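Local structure of extracellular sialidase/neuraminidase, putative (Aspergillus fumigatus, 2XZI) at residues F18-A21 with N22-S25; S145-E148 with G149-H152; I200-M203 with G204-I207; D356-N359 with D360-K364. The protein acts as a KDNase, a sialidase-type glycoside hydrolase that releases the deaminated sialic acid KDN, and is built as a beta-propeller. All blocks are in the same frame, centred on the assembly; numbering follows the deposited sequence.

Contact 1 of 4, residues F18-A21 with N22-S25; sequences FRSA and NMAS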
loop_
_atom_site.group_PDB
_atom_site.type_symbol
_atom_site.label_atom_id
_atom_site.label_comp_id
_atom_site.label_asym_id
_atom_site.label_seq_id
_atom_site.Cartn_x
_atom_site.Cartn_y
_atom_site.Cartn_z
ATOM N N PHE A 18 2.193 -1.790 13.737
ATOM C CA PHE A 18 3.615 -2.078 13.562
ATOM C C PHE A 18 4.363 -1.055 14.399
ATOM O O PHE A 18 4.361 0.136 14.096
ATOM C CB PHE A 18 4.021 -2.019 12.078
ATOM C CG PHE A 18 3.379 -3.088 11.227
ATOM C CD1 PHE A 18 2.125 -2.891 10.658
ATOM C CD2 PHE A 18 4.033 -4.287 10.979
ATOM C CE1 PHE A 18 1.544 -3.866 9.867
ATOM C CE2 PHE A 18 3.463 -5.289 10.189
ATOM C CZ PHE A 18 2.213 -5.082 9.620
ATOM N N ARG A 19 4.940 -1.545 15.497
ATOM C CA ARG A 19 5.512 -0.727 16.559
ATOM C C ARG A 19 7.021 -0.654 16.395
ATOM O O ARG A 19 7.710 -1.670 16.488
ATOM C CB ARG A 19 5.152 -1.341 17.914
ATOM C CG ARG A 19 3.638 -1.390 18.156
ATOM C CD ARG A 19 3.274 -2.083 19.477
ATOM N NE ARG A 19 3.676 -1.269 20.628
ATOM C CZ ARG A 19 2.930 -0.330 21.208
ATOM N NH1 ARG A 19 1.698 -0.075 20.769
ATOM N NH2 ARG A 19 3.421 0.368 22.228
ATOM N N SER A 20 7.507 0.557 16.156
ATOM C CA SER A 20 8.939 0.804 15.915
ATOM C C SER A 20 9.800 0.533 17.158
ATOM O O SER A 20 9.279 0.413 18.278
ATOM C CB SER A 20 9.145 2.237 15.398
ATOM O OG SER A 20 8.313 3.156 16.089
ATOM N N ALA A 21 11.112 0.446 16.953
ATOM C CA ALA A 21 12.042 0.025 18.017
ATOM C C ALA A 21 12.040 0.911 19.279
ATOM O O ALA A 21 12.444 0.455 20.351
ATOM C CB ALA A 21 13.464 -0.130 17.453
ATOM N N ASN A 22 11.591 2.158 19.153
ATOM C CA ASN A 22 11.536 3.121 20.267
ATOM C C ASN A 22 10.320 2.957 21.172
ATOM O O ASN A 22 10.259 3.553 22.269
ATOM C CB ASN A 22 11.545 4.553 19.731
ATOM C CG ASN A 22 10.336 4.858 18.845
ATOM O OD1 ASN A 22 9.933 4.023 18.029
ATOM N ND2 ASN A 22 9.760 6.041 19.004
ATOM N N MET A 23 9.328 2.202 20.710
ATOM C CA MET A 23 8.054 2.090 21.432
ATOM C C MET A 23 8.108 0.958 22.448
ATOM O O MET A 23 8.941 0.062 22.334
ATOM C CB MET A 23 6.907 1.835 20.448
ATOM C CG MET A 23 6.613 3.010 19.523
ATOM S SD MET A 23 5.350 2.654 18.283
ATOM C CE MET A 23 3.857 2.726 19.270
ATOM N N ALA A 24 7.232 1.005 23.454
ATOM C CA ALA A 24 7.038 -0.150 24.336
ATOM C C ALA A 24 6.544 -1.328 23.498
ATOM O O ALA A 24 5.802 -1.129 22.533
ATOM C CB ALA A 24 6.045 0.172 25.436
ATOM N N SER A 25 6.953 -2.537 23.864
ATOM C CA SER A 25 6.625 -3.742 23.098
ATOM C C SER A 25 6.841 -3.548 21.591
ATOM O O SER A 25 5.883 -3.661 20.811
ATOM C CB SER A 25 5.186 -4.189 23.364
ATOM O OG SER A 25 4.976 -4.431 24.749
HETATM O O HOH W 1 11.498 -0.007 22.921
#
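Arg19 and Ser20 meet Asn22, Met23 and Ala24 in a local contact round a type I beta turn, Ser20 to Met23, in the loop that leaves strand 12-18. That strand is one of the two edge strands of a four-stranded antiparallel blade of the beta-propeller, whose other three strands come from the C-terminal part of the chain. The turn is closed by Met23 N donating to Ser20 O at 3.0 Å, and a water bridges Ala21 O and Met23 O. Ala21, at the exposed corner, fits the turn's backbone angles, and its small methyl can sit at the surface.

The arginine folds back on the chain that follows it. The bend of Arg19 at chi3 (69°) swings the guanidinium alongside the Ala24 carbonyl. Arg19 NE at 2.9 Å and Arg19 NH2 at 2.8 Å both grip Ala24 O, which lies in the guanidinium plane. NE adds a weak, longer bond to Ser25 O. Met23 is a flexible partner for a flat cation: its own chi3 bend (76°) places the methyl CE over the centre of the guanidinium, 3.6 Å above the plane, and the two side chains cross at about a right angle. Elsewhere Met23 packs on Phe357 and on Ala369 of strand 368-375, which ties the turn to the blade.

Asn22 turns its amide back toward the start of the turn, with CG set between its own backbone N and carbonyl carbon (chi1 62°). There Ser20 OG donates to Asn22 OD1 at 2.7 Å, lying in the plane of the amide carbonyl.

Contact 2 of 4, residues S145-E148 with G149-H152; sequences STWE and GRRH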
loop_
_atom_site.group_PDB
_atom_site.type_symbol
_atom_site.label_atom_id
_atom_site.label_comp_id
_atom_site.label_asym_id
_atom_site.label_seq_id
_atom_site.Cartn_x
_atom_site.Cartn_y
_atom_site.Cartn_z
ATOM N N SER A 145 21.242 -0.191 -14.762
ATOM C CA SER A 145 20.513 -1.117 -15.604
ATOM C C SER A 145 21.126 -2.519 -15.658
ATOM O O SER A 145 20.664 -3.371 -16.413
ATOM C CB SER A 145 20.373 -0.537 -17.010
ATOM O OG SER A 145 21.625 -0.579 -17.678
ATOM N N THR A 146 22.146 -2.776 -14.845
ATOM C CA THR A 146 22.769 -4.102 -14.818
ATOM C C THR A 146 21.883 -5.049 -14.023
ATOM O O THR A 146 21.033 -4.607 -13.241
ATOM C CB THR A 146 24.159 -4.082 -14.157
ATOM O OG1 THR A 146 24.017 -3.810 -12.752
ATOM C CG2 THR A 146 25.077 -3.042 -14.812
ATOM N N TRP A 147 22.078 -6.351 -14.214
ATOM C CA TRP A 147 21.297 -7.354 -13.500
ATOM C C TRP A 147 21.473 -7.226 -11.988
ATOM O O TRP A 147 20.505 -7.292 -11.230
ATOM C CB TRP A 147 21.685 -8.752 -13.971
ATOM C CG TRP A 147 20.870 -9.861 -13.372
ATOM C CD1 TRP A 147 21.323 -10.857 -12.546
ATOM C CD2 TRP A 147 19.467 -10.087 -13.544
ATOM N NE1 TRP A 147 20.291 -11.694 -12.207
ATOM C CE2 TRP A 147 19.141 -11.249 -12.808
ATOM C CE3 TRP A 147 18.454 -9.432 -14.261
ATOM C CZ2 TRP A 147 17.841 -11.764 -12.757
ATOM C CZ3 TRP A 147 17.162 -9.946 -14.207
ATOM C CH2 TRP A 147 16.870 -11.103 -13.459
ATOM N N GLU A 148 22.699 -6.988 -11.550
ATOM C CA GLU A 148 23.005 -6.869 -10.126
ATOM C C GLU A 148 22.542 -5.542 -9.517
ATOM O O GLU A 148 22.174 -5.488 -8.336
ATOM C CB GLU A 148 24.517 -7.041 -9.905
ATOM C CG GLU A 148 25.092 -8.355 -10.430
ATOM C CD GLU A 148 25.312 -8.389 -11.957
ATOM O OE1 GLU A 148 25.339 -7.318 -12.620
ATOM O OE2 GLU A 148 25.467 -9.511 -12.495
ATOM N N GLY A 149 22.529 -4.480 -10.328
ATOM C CA GLY A 149 22.261 -3.133 -9.831
ATOM C C GLY A 149 20.878 -2.559 -10.086
ATOM O O GLY A 149 20.598 -1.435 -9.684
ATOM N N ARG A 150 20.006 -3.316 -10.759
ATOM C CA ARG A 150 18.668 -2.813 -11.119
ATOM C C ARG A 150 17.660 -3.226 -10.078
ATOM O O ARG A 150 17.924 -4.108 -9.257
ATOM C CB ARG A 150 18.206 -3.307 -12.495
ATOM C CG ARG A 150 17.936 -4.810 -12.592
ATOM C CD ARG A 150 17.609 -5.259 -14.016
ATOM N NE ARG A 150 16.371 -4.646 -14.512
ATOM C CZ ARG A 150 15.665 -5.053 -15.565
ATOM N NH1 ARG A 150 16.038 -6.107 -16.279
ATOM N NH2 ARG A 150 14.552 -4.421 -15.889
ATOM N N ARG A 151 16.507 -2.568 -10.108
ATOM C CA ARG A 151 15.381 -3.002 -9.294
ATOM C C ARG A 151 14.706 -4.207 -9.949
ATOM O O ARG A 151 14.380 -4.184 -11.149
ATOM C CB ARG A 151 14.415 -1.843 -9.076
ATOM C CG ARG A 151 14.993 -0.773 -8.164
ATOM C CD ARG A 151 14.586 -1.004 -6.718
ATOM N NE ARG A 151 13.199 -0.586 -6.523
ATOM C CZ ARG A 151 12.549 -0.627 -5.366
ATOM N NH1 ARG A 151 13.137 -1.133 -4.284
ATOM N NH2 ARG A 151 11.305 -0.181 -5.315
ATOM N N HIS A 152 14.511 -5.260 -9.161
ATOM C CA HIS A 152 13.844 -6.496 -9.617
ATOM C C HIS A 152 12.403 -6.515 -9.162
ATOM O O HIS A 152 12.038 -5.788 -8.249
ATOM C CB HIS A 152 14.566 -7.736 -9.073
ATOM C CG HIS A 152 15.915 -7.957 -9.676
ATOM N ND1 HIS A 152 16.279 -9.157 -10.251
ATOM C CD2 HIS A 152 16.991 -7.140 -9.791
ATOM C CE1 HIS A 152 17.512 -9.063 -10.714
ATOM N NE2 HIS A 152 17.972 -7.858 -10.437
HETATM O O HOH W 2 20.052 -4.099 -7.229
#
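Ser145 to Glu148 and Gly149 to His152 run at 90° to each other, so the chain makes a corner that brings Trp147 back against His152, the first residue of strand 152-158 in a four-stranded antiparallel propeller blade. Trp147 and Glu148 take helix-like backbone angles, and inside the corner Gly149 N donates to Thr146 OG1 at 2.9 Å, with a weak bond to Thr146 O beside it. Glycine suits this spot because, bare of a side chain, it lets the threonine hydroxyl come close; OG1 is also hydrogen-bonded to Asp144. A water joins Glu148 O to Arg150 O, and the Arg150 chain packs its CB and CG on Thr146 O. Helix 172-175 lies against Trp147 and Arg150.

The main pair is Trp147 with His152. With CG anti to its backbone N (chi1 -176°), the indole turns back over the corner, and His152 meets its face edge-on, the planes 63° apart and the six-membered ring and imidazole centroids 4.3 Å apart. The atom that leads is CE1, 3.2 Å above the indole plane and offset toward the rim. The same imidazole donates from NE2 to Trp147 O at 2.7 Å, in the plane of both the ring and the carbonyl.

One residue thus offers both an aromatic face and an acceptor to the histidine. Since ND1 is also bonded, to Asp170 OD2, the arrangement would favour a doubly protonated imidazole.

Contact 3 of 4, residues I200-M203 with G204-I207; sequences IPAM and GRNI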
loop_
_atom_site.group_PDB
_atom_site.type_symbol
_atom_site.label_atom_id
_atom_site.label_comp_id
_atom_site.label_asym_id
_atom_site.label_seq_id
_atom_site.Cartn_x
_atom_site.Cartn_y
_atom_site.Cartn_z
ATOM N N ILE A 200 -2.559 -5.216 -11.371
ATOM C CA ILE A 200 -1.596 -4.772 -10.368
ATOM C C ILE A 200 -0.898 -3.513 -10.885
ATOM O O ILE A 200 -0.304 -3.531 -11.970
ATOM C CB ILE A 200 -0.587 -5.906 -10.030
ATOM C CG1 ILE A 200 -1.322 -7.165 -9.514
ATOM C CG2 ILE A 200 0.468 -5.419 -9.031
ATOM C CD1 ILE A 200 -1.859 -8.137 -10.624
ATOM N N PRO A 201 -0.990 -2.412 -10.135
ATOM C CA PRO A 201 -0.360 -1.186 -10.627
ATOM C C PRO A 201 1.131 -1.206 -10.381
ATOM O O PRO A 201 1.584 -1.661 -9.332
ATOM C CB PRO A 201 -1.025 -0.091 -9.787
ATOM C CG PRO A 201 -1.306 -0.765 -8.469
ATOM C CD PRO A 201 -1.638 -2.210 -8.820
ATOM N N ALA A 202 1.892 -0.688 -11.335
ATOM C CA ALA A 202 3.337 -0.592 -11.227
ATOM C C ALA A 202 3.865 0.653 -11.913
ATOM O O ALA A 202 3.102 1.406 -12.549
ATOM C CB ALA A 202 4.016 -1.845 -11.786
ATOM N N MET A 203 5.169 0.868 -11.787
ATOM C CA MET A 203 5.785 2.032 -12.421
ATOM C C MET A 203 5.608 1.950 -13.949
ATOM O O MET A 203 5.988 0.965 -14.560
ATOM C CB MET A 203 7.265 2.092 -12.065
ATOM C CG MET A 203 8.056 3.088 -12.903
ATOM S SD MET A 203 9.701 3.296 -12.213
ATOM C CE MET A 203 10.647 3.794 -13.645
ATOM N N GLY A 204 5.000 2.989 -14.535
ATOM C CA GLY A 204 4.839 3.085 -15.996
ATOM C C GLY A 204 3.962 2.019 -16.646
ATOM O O GLY A 204 3.930 1.925 -17.876
ATOM N N ARG A 205 3.241 1.207 -15.867
ATOM C CA ARG A 205 2.565 0.042 -16.447
ATOM C C ARG A 205 1.613 -0.590 -15.457
ATOM O O ARG A 205 1.764 -0.400 -14.245
ATOM C CB ARG A 205 3.607 -0.993 -16.877
ATOM C CG ARG A 205 4.282 -1.759 -15.731
ATOM C CD ARG A 205 5.653 -2.234 -16.191
ATOM N NE ARG A 205 6.338 -3.159 -15.282
ATOM C CZ ARG A 205 7.034 -2.828 -14.193
ATOM N NH1 ARG A 205 7.097 -1.574 -13.762
ATOM N NH2 ARG A 205 7.671 -3.787 -13.526
ATOM N N ASN A 206 0.629 -1.323 -15.971
ATOM C CA ASN A 206 -0.116 -2.288 -15.155
ATOM C C ASN A 206 0.379 -3.688 -15.474
ATOM O O ASN A 206 0.762 -3.983 -16.612
ATOM C CB ASN A 206 -1.610 -2.243 -15.448
ATOM C CG ASN A 206 -2.250 -0.942 -15.075
ATOM O OD1 ASN A 206 -1.957 -0.358 -14.034
ATOM N ND2 ASN A 206 -3.193 -0.501 -15.907
ATOM N N ILE A 207 0.369 -4.549 -14.470
ATOM C CA ILE A 207 0.596 -5.976 -14.679
ATOM C C ILE A 207 -0.779 -6.631 -14.677
ATOM O O ILE A 207 -1.568 -6.427 -13.759
ATOM C CB ILE A 207 1.502 -6.553 -13.575
ATOM C CG1 ILE A 207 2.900 -5.953 -13.704
ATOM C CG2 ILE A 207 1.597 -8.074 -13.682
ATOM C CD1 ILE A 207 3.730 -6.017 -12.444
#
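Arg205 lays its guanidinium against the chain that precedes it, one face over Ala202 CB and one edge at the Met203 carbonyl. The methyl lies 3.7 Å from the plane, offset toward the rim; alanine is short enough to let the flat cation lie this close. At the edge NH1 donates to Met203 O at 2.9 Å, in the plane of both groups and on a lone pair of the oxygen. CG sits between the backbone N and the carbonyl carbon (chi1 73°), and from there the chain runs extended to NE. The same NH1 forms a salt bridge with Asp183, while NE donates to Leu175 O.

The frame is a beta hairpin of strands 198-202 and 205-210, in the middle of a propeller blade, with a type II turn from Ala202 to Arg205. Gly204 takes the positive phi that the turn needs at its third position.

On the face that carries Ala202 and Arg205, Ile200 and Ile207 stand side by side, CB to CB 4.2 Å. They form a hydrogen-bonded pair, joined by Ile207 N to Ile200 O at 2.8 Å and Ile200 N to Ile207 O at 2.9 Å. Pro201 and Asn206 point to the other face as a non-hydrogen-bonded pair, where proline's missing N-H costs the hairpin nothing. Asn206 sends ND2 to Gln221, and its OD1 accepts from Arg242.

Contact 4 of 4, residues D356-N359 with D360-K364; sequences DFFN and DGTGK. With KDM (deamino-alpha-neuraminic acid), chain D.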
loop_
_atom_site.group_PDB
_atom_site.type_symbol
_atom_site.label_atom_id
_atom_site.label_comp_id
_atom_site.label_asym_id
_atom_site.label_seq_id
_atom_site.Cartn_x
_atom_site.Cartn_y
_atom_site.Cartn_z
ATOM N N ASP A 356 5.195 9.030 12.025
ATOM C CA ASP A 356 6.606 9.410 12.131
ATOM C C ASP A 356 6.822 10.135 13.429
ATOM O O ASP A 356 6.206 11.167 13.679
ATOM C CB ASP A 356 6.950 10.327 10.945
ATOM C CG ASP A 356 8.445 10.658 10.829
ATOM O OD1 ASP A 356 9.241 10.428 11.762
ATOM O OD2 ASP A 356 8.822 11.185 9.772
ATOM N N PHE A 357 7.680 9.572 14.273
ATOM C CA PHE A 357 7.973 10.212 15.550
ATOM C C PHE A 357 8.740 11.520 15.375
ATOM O O PHE A 357 8.625 12.413 16.220
ATOM C CB PHE A 357 8.729 9.265 16.461
ATOM C CG PHE A 357 7.858 8.249 17.143
ATOM C CD1 PHE A 357 7.563 7.032 16.532
ATOM C CD2 PHE A 357 7.315 8.509 18.406
ATOM C CE1 PHE A 357 6.751 6.085 17.160
ATOM C CE2 PHE A 357 6.500 7.571 19.039
ATOM C CZ PHE A 357 6.218 6.350 18.415
ATOM N N PHE A 358 9.496 11.622 14.284
ATOM C CA PHE A 358 10.178 12.862 13.897
ATOM C C PHE A 358 11.233 13.295 14.935
ATOM O O PHE A 358 11.589 14.468 15.035
ATOM C CB PHE A 358 9.153 13.971 13.629
ATOM C CG PHE A 358 9.593 14.965 12.599
ATOM C CD1 PHE A 358 9.727 14.588 11.266
ATOM C CD2 PHE A 358 9.853 16.286 12.949
ATOM C CE1 PHE A 358 10.128 15.508 10.297
ATOM C CE2 PHE A 358 10.254 17.214 11.988
ATOM C CZ PHE A 358 10.387 16.824 10.659
ATOM N N ASN A 359 11.751 12.318 15.675
ATOM C CA ASN A 359 12.762 12.566 16.716
ATOM C C ASN A 359 14.102 12.998 16.140
ATOM O O ASN A 359 14.911 13.600 16.846
ATOM C CB ASN A 359 12.958 11.325 17.576
ATOM C CG ASN A 359 13.240 10.102 16.746
ATOM O OD1 ASN A 359 12.362 9.626 16.025
ATOM N ND2 ASN A 359 14.468 9.608 16.806
ATOM N N ASP A 360 14.335 12.682 14.868
ATOM C CA ASP A 360 15.542 13.087 14.144
ATOM C C ASP A 360 15.156 13.966 12.948
ATOM O O ASP A 360 15.889 14.065 11.960
ATOM C CB ASP A 360 16.339 11.836 13.716
ATOM C CG ASP A 360 17.721 12.161 13.127
ATOM O OD1 ASP A 360 18.350 13.175 13.541
ATOM O OD2 ASP A 360 18.197 11.384 12.251
ATOM N N GLY A 361 13.982 14.595 13.037
ATOM C CA GLY A 361 13.455 15.376 11.920
ATOM C C GLY A 361 13.319 14.519 10.678
ATOM O O GLY A 361 12.818 13.397 10.747
ATOM N N THR A 362 13.788 15.043 9.548
ATOM C CA THR A 362 13.777 14.315 8.280
ATOM C C THR A 362 14.912 13.295 8.193
ATOM O O THR A 362 15.029 12.568 7.196
ATOM C CB THR A 362 13.881 15.279 7.084
ATOM O OG1 THR A 362 15.086 16.039 7.192
ATOM C CG2 THR A 362 12.682 16.230 7.039
ATOM N N GLY A 363 15.734 13.243 9.239
ATOM C CA GLY A 363 16.901 12.359 9.284
ATOM C C GLY A 363 16.609 10.879 9.449
ATOM O O GLY A 363 15.484 10.474 9.772
ATOM N N LYS A 364 17.652 10.079 9.246
ATOM C CA LYS A 364 17.558 8.615 9.140
ATOM C C LYS A 364 17.152 7.929 10.433
ATOM O O LYS A 364 16.701 6.779 10.415
ATOM C CB LYS A 364 18.885 8.020 8.647
ATOM C CG LYS A 364 20.022 8.078 9.664
ATOM C CD LYS A 364 21.363 7.752 9.029
ATOM C CE LYS A 364 22.499 7.924 10.026
ATOM N NZ LYS A 364 23.838 7.745 9.375
HETATM C C2 KDM D . 7.352 15.830 6.696
HETATM C C1 KDM D . 6.361 15.742 5.511
HETATM C C3 KDM D . 6.667 15.451 8.029
HETATM C C4 KDM D . 6.358 13.940 8.093
HETATM C C5 KDM D . 7.594 13.099 7.734
HETATM C C6 KDM D . 8.194 13.552 6.385
HETATM C C7 KDM D . 9.476 12.881 5.844
HETATM C C8 KDM D . 9.854 13.480 4.462
HETATM C C9 KDM D . 11.167 12.931 3.859
HETATM O O5 KDM D . 7.242 11.707 7.665
HETATM O O1A KDM D . 6.799 15.276 4.431
HETATM O O1B KDM D . 5.189 16.140 5.708
HETATM O O4 KDM D . 5.905 13.622 9.414
HETATM O O6 KDM D . 8.504 14.979 6.484
HETATM O O7 KDM D . 10.558 13.070 6.768
HETATM O O8 KDM D . 8.781 13.283 3.531
HETATM O O9 KDM D . 11.400 11.570 4.244
HETATM O O2 KDM D . 7.843 17.174 6.805
HETATM O O HOH W 3 11.222 11.751 9.190
#
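The Phe358 ring has Gly361 on one face and Asp356 OD2 at its edge, in plane. Gly361 CA sits over the centre, 3.5 Å from the ring centroid and 7° off the normal, a CH-pi contact that a bare glycine CA can make at close range. Arg303 adds a cation-pi interaction to the same ring.

A second flat group, the Asp356 carboxylate, divides its oxygens between chain and ligand. OD1 accepts from Phe358 N at 2.8 Å, met from above the carboxylate plane, which makes an Asx turn. OD2 takes the hydroxyl O5 of the bound deamino-alpha-neuraminic acid at 2.7 Å and a salt bridge from Arg368 NE. CG lies anti to the backbone N (chi1 -173°), which lets OD1 reach Phe358 N while OD2 faces the sugar. A water links Asp356 OD2, Gly361 O and the sugar's O7, to which Thr362 CG2 comes within 3.8 Å.

Two turns overlap here: a type I turn, Phe358 to Gly361, closed by Gly361 N to Phe358 O at 3.1 Å, and a type II' turn, Asp360 to Gly363. Gly361 supplies the positive phi of the latter.

An adjoining second pocket, which shares Arg302, has residues consistent with a sialidase active site. The Asx turn and the two beta turns together bring Asp356 and Thr362 to the rim of a sugar site that also includes Ser301, Arg302, Arg303 and Arg368.

In the fold
Contact 3 is the buried one, a hairpin within a blade, where strand pairing and isoleucine packing go with one arginine whose charge is met by Asp183. Contacts 1 and 2 are partly buried loops next to a blade, and contact 4 lies at the surface, where polar groups face a bound sugar. Contacts 1 and 4 pack together: Phe357 touches Ser20, Asn22 and Met23, so both loops flank the blade that joins the two ends of the chain. Contacts 2 and 3 do not touch, their nearest atoms about 7 Å apart, yet Asp183 bonds to Arg151 of one and Arg205 of the other. Contacts 1 and 3 lie on opposite sides of the chain's centre.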